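Local coordinates for protein sulfur oxygenase/reductase (Halothiobacillus neapolitanus, PDB 6QPA) that probably catalyses the oxygen-dependent disproportionation of elemental sulfur, and carries a non-haem iron on a two-histidine, one-carboxylate facial triad, at residues S156-V161 with H256-S261. Sequence-based numbering, arbitrary orientation.
Sequences SQRTVV and HIEWES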
ATOM      1  N   SER A 156      -1.326  12.630 -48.944  1.00 30.48           N
ATOM      2  CA  SER A 156      -0.820  12.036 -47.706  1.00 28.88           C
ATOM      3  C   SER A 156      -1.925  11.469 -46.812  1.00 34.96           C
ATOM      4  O   SER A 156      -1.765  11.437 -45.592  1.00 37.80           O
ATOM      5  CB  SER A 156       0.004  13.063 -46.910  1.00 37.95           C
ATOM      6  OG  SER A 156       1.171  13.438 -47.608  1.00 35.79           O
ATOM      7  N   GLN A 157      -3.044  11.023 -47.391  1.00 33.31           N
ATOM      8  CA  GLN A 157      -4.193  10.532 -46.617  1.00 33.55           C
ATOM      9  C   GLN A 157      -4.921   9.422 -47.382  1.00 33.17           C
ATOM     10  O   GLN A 157      -6.134   9.478 -47.596  1.00 32.81           O
ATOM     11  CB  GLN A 157      -5.187  11.651 -46.292  1.00 31.89           C
ATOM     12  CG  GLN A 157      -4.785  12.635 -45.204  1.00 58.64           C
ATOM     13  CD  GLN A 157      -5.779  13.814 -45.060  1.00 71.06           C
ATOM     14  OE1 GLN A 157      -6.936  13.745 -45.509  1.00 71.70           O
ATOM     15  NE2 GLN A 157      -5.321  14.895 -44.422  1.00 66.46           N
ATOM     16  N   ARG A 158      -4.191   8.401 -47.818  1.00 34.23           N
ATOM     17  CA  ARG A 158      -4.809   7.256 -48.477  1.00 33.05           C
ATOM     18  C   ARG A 158      -3.821   6.103 -48.397  1.00 33.01           C
ATOM     19  O   ARG A 158      -2.755   6.218 -47.791  1.00 32.21           O
ATOM     20  CB  ARG A 158      -5.226   7.582 -49.920  1.00 29.75           C
ATOM     21  CG  ARG A 158      -4.063   7.785 -50.900  1.00 27.47           C
ATOM     22  CD  ARG A 158      -4.459   8.565 -52.137  1.00 28.49           C
ATOM     23  NE  ARG A 158      -3.332   8.625 -53.075  1.00 29.67           N
ATOM     24  CZ  ARG A 158      -2.288   9.443 -52.934  1.00 34.74           C
ATOM     25  NH1 ARG A 158      -2.239  10.312 -51.916  1.00 29.95           N
ATOM     26  NH2 ARG A 158      -1.296   9.403 -53.819  1.00 31.90           N
ATOM     27  N   THR A 159      -4.187   4.982 -49.000  1.00 27.34           N
ATOM     28  CA  THR A 159      -3.387   3.774 -48.935  1.00 30.12           C
ATOM     29  C   THR A 159      -2.797   3.495 -50.312  1.00 31.35           C
ATOM     30  O   THR A 159      -3.486   3.624 -51.333  1.00 28.71           O
ATOM     31  CB  THR A 159      -4.234   2.594 -48.452  1.00 30.15           C
ATOM     32  OG1 THR A 159      -4.621   2.831 -47.102  1.00 36.05           O
ATOM     33  CG2 THR A 159      -3.439   1.260 -48.541  1.00 29.63           C
ATOM     34  N   VAL A 160      -1.512   3.171 -50.348  1.00 27.18           N
ATOM     35  CA  VAL A 160      -0.867   2.728 -51.577  1.00 31.51           C
ATOM     36  C   VAL A 160      -0.473   1.275 -51.394  1.00 34.66           C
ATOM     37  O   VAL A 160       0.149   0.901 -50.389  1.00 32.96           O
ATOM     38  CB  VAL A 160       0.334   3.610 -51.964  1.00 33.99           C
ATOM     39  CG1 VAL A 160       1.063   3.022 -53.193  1.00 28.41           C
ATOM     40  CG2 VAL A 160      -0.144   5.033 -52.274  1.00 27.90           C
ATOM     41  N   VAL A 161      -0.857   0.455 -52.354  1.00 30.39           N
ATOM     42  CA  VAL A 161      -0.546  -0.961 -52.357  1.00 30.43           C
ATOM     43  C   VAL A 161       0.349  -1.243 -53.557  1.00 29.94           C
ATOM     44  O   VAL A 161       0.124  -0.690 -54.639  1.00 30.57           O
ATOM     45  CB  VAL A 161      -1.866  -1.754 -52.408  1.00 34.27           C
ATOM     46  CG1 VAL A 161      -1.667  -3.053 -53.033  1.00 42.04           C
ATOM     47  CG2 VAL A 161      -2.442  -1.886 -50.990  1.00 27.82           C
ATOM     48  N   HIS A 256       1.007  -0.758 -58.898  1.00 30.53           N
ATOM     49  CA  HIS A 256       0.773   0.289 -57.902  1.00 29.08           C
ATOM     50  C   HIS A 256      -0.718   0.617 -57.902  1.00 28.26           C
ATOM     51  O   HIS A 256      -1.260   1.007 -58.938  1.00 29.81           O
ATOM     52  CB  HIS A 256       1.638   1.500 -58.257  1.00 24.19           C
ATOM     53  CG  HIS A 256       1.340   2.756 -57.490  1.00 30.71           C
ATOM     54  ND1 HIS A 256       2.292   3.396 -56.729  1.00 30.17           N
ATOM     55  CD2 HIS A 256       0.240   3.545 -57.452  1.00 30.52           C
ATOM     56  CE1 HIS A 256       1.781   4.499 -56.216  1.00 27.71           C
ATOM     57  NE2 HIS A 256       0.538   4.618 -56.648  1.00 33.59           N
ATOM     58  N   ILE A 257      -1.394   0.392 -56.774  1.00 29.21           N
ATOM     59  CA  ILE A 257      -2.830   0.656 -56.672  1.00 29.24           C
ATOM     60  C   ILE A 257      -3.104   1.526 -55.456  1.00 30.62           C
ATOM     61  O   ILE A 257      -2.696   1.193 -54.337  1.00 27.69           O
ATOM     62  CB  ILE A 257      -3.662  -0.636 -56.582  1.00 26.13           C
ATOM     63  CG1 ILE A 257      -3.164  -1.677 -57.597  1.00 33.34           C
ATOM     64  CG2 ILE A 257      -5.131  -0.303 -56.823  1.00 28.47           C
ATOM     65  CD1 ILE A 257      -3.826  -3.017 -57.455  1.00 33.68           C
ATOM     66  N   GLU A 258      -3.853   2.600 -55.665  1.00 28.01           N
ATOM     67  CA  GLU A 258      -4.220   3.507 -54.596  1.00 26.91           C
ATOM     68  C   GLU A 258      -5.667   3.266 -54.205  1.00 31.16           C
ATOM     69  O   GLU A 258      -6.525   2.997 -55.059  1.00 28.70           O
ATOM     70  CB  GLU A 258      -3.999   4.965 -55.009  1.00 26.82           C
ATOM     71  CG  GLU A 258      -2.595   5.156 -55.515  1.00 33.11           C
ATOM     72  CD  GLU A 258      -2.133   6.598 -55.623  1.00 33.20           C
ATOM     73  OE1 GLU A 258      -0.917   6.768 -55.803  1.00 33.69           O
ATOM     74  OE2 GLU A 258      -2.945   7.546 -55.533  1.00 32.06           O
ATOM     75  N   TRP A 259      -5.911   3.319 -52.899  1.00 29.34           N
ATOM     76  CA  TRP A 259      -7.202   3.006 -52.312  1.00 30.66           C
ATOM     77  C   TRP A 259      -7.523   4.041 -51.247  1.00 30.00           C
ATOM     78  O   TRP A 259      -6.625   4.641 -50.647  1.00 29.89           O
ATOM     79  CB  TRP A 259      -7.208   1.612 -51.672  1.00 21.98           C
ATOM     80  CG  TRP A 259      -6.944   0.482 -52.613  1.00 36.24           C
ATOM     81  CD1 TRP A 259      -5.735  -0.073 -52.909  1.00 36.42           C
ATOM     82  CD2 TRP A 259      -7.916  -0.252 -53.367  1.00 32.52           C
ATOM     83  NE1 TRP A 259      -5.888  -1.106 -53.799  1.00 36.99           N
ATOM     84  CE2 TRP A 259      -7.219  -1.239 -54.100  1.00 40.41           C
ATOM     85  CE3 TRP A 259      -9.302  -0.160 -53.512  1.00 28.39           C
ATOM     86  CZ2 TRP A 259      -7.869  -2.141 -54.968  1.00 35.05           C
ATOM     87  CZ3 TRP A 259      -9.953  -1.072 -54.372  1.00 32.13           C
ATOM     88  CH2 TRP A 259      -9.230  -2.049 -55.078  1.00 28.27           C
ATOM     89  N   GLU A 260      -8.819   4.188 -50.965  1.00 27.55           N
ATOM     90  CA  GLU A 260      -9.253   5.152 -49.958  1.00 27.14           C
ATOM     91  C   GLU A 260      -8.634   4.873 -48.593  1.00 35.04           C
ATOM     92  O   GLU A 260      -8.293   5.813 -47.861  1.00 29.64           O
ATOM     93  CB  GLU A 260     -10.775   5.153 -49.844  1.00 32.56           C
ATOM     94  CG  GLU A 260     -11.288   6.056 -48.714  1.00 30.14           C
ATOM     95  CD  GLU A 260     -12.793   6.259 -48.738  1.00 31.36           C
ATOM     96  OE1 GLU A 260     -13.411   6.140 -47.669  1.00 33.61           O
ATOM     97  OE2 GLU A 260     -13.356   6.572 -49.816  1.00 29.94           O
ATOM     98  N   SER A 261      -8.499   3.599 -48.226  1.00 27.35           N
ATOM     99  CA  SER A 261      -8.117   3.206 -46.873  1.00 32.04           C
ATOM    100  C   SER A 261      -7.569   1.784 -46.933  1.00 27.69           C
ATOM    101  O   SER A 261      -7.737   1.094 -47.940  1.00 27.29           O
ATOM    102  CB  SER A 261      -9.319   3.276 -45.920  1.00 33.58           C
ATOM    103  OG  SER A 261     -10.197   2.176 -46.168  1.00 32.88           O
TER
HETATM  104  O   HOH W   1      -8.472   8.425 -48.708  1.00 24.43           O
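R158 and E258 form a salt bridge on one face of an antiparallel strand pair. NE of R158 donates a hydrogen bond to OE2 of E258 at 2.7 Å; OE2 lies close to the guanidinium plane, yet NE meets it from above the carboxylate plane, the two planes being 53° apart. NH2 of R158 adds weaker bonds to both carboxylate oxygens. With CG turned between its backbone N and carbonyl carbon (chi1 70°), R158 then runs extended to NE, which carries the guanidinium across to the E258 carboxylate. H256 NE2 donates to E258 OE1 at 2.7 Å, in the plane of its own ring and along the anti lone pair of that oxygen, and CG1 of V160 sits over one face of this imidazole, 3.8 Å from its centroid. An alanine in place of E258 would probably leave R158 NE and R309 without this carboxylate and H256 NE2 without its acceptor, the imidazole then held less firmly.

Beneath these side chains the backbones pair: T159 and W259 exchange two hydrogen bonds, as do V161 and I257, with V160 and E258 as the non-hydrogen-bonded pair between them. Just before T159 and just after W259, a water bridges Q157 O and E260 O, 2.8 Å from each.

R309 salt-bridges E258 OE1 and E304 salt-bridges R158 NH2, while the Y79 hydroxyl hydrogen-bonds H256 ND1. On the opposite face T159, V161 and W259 pack on helix 262-269, whose N-cap position S261 occupies, while I257 and W259 also touch helix 172-189. The pair thus lies inside the large antiparallel sheet, consistent with the dimeric alpha-beta barrel family, strand 159-167 flanked by strand 290-305 and strand 251-259 by strand 193-204.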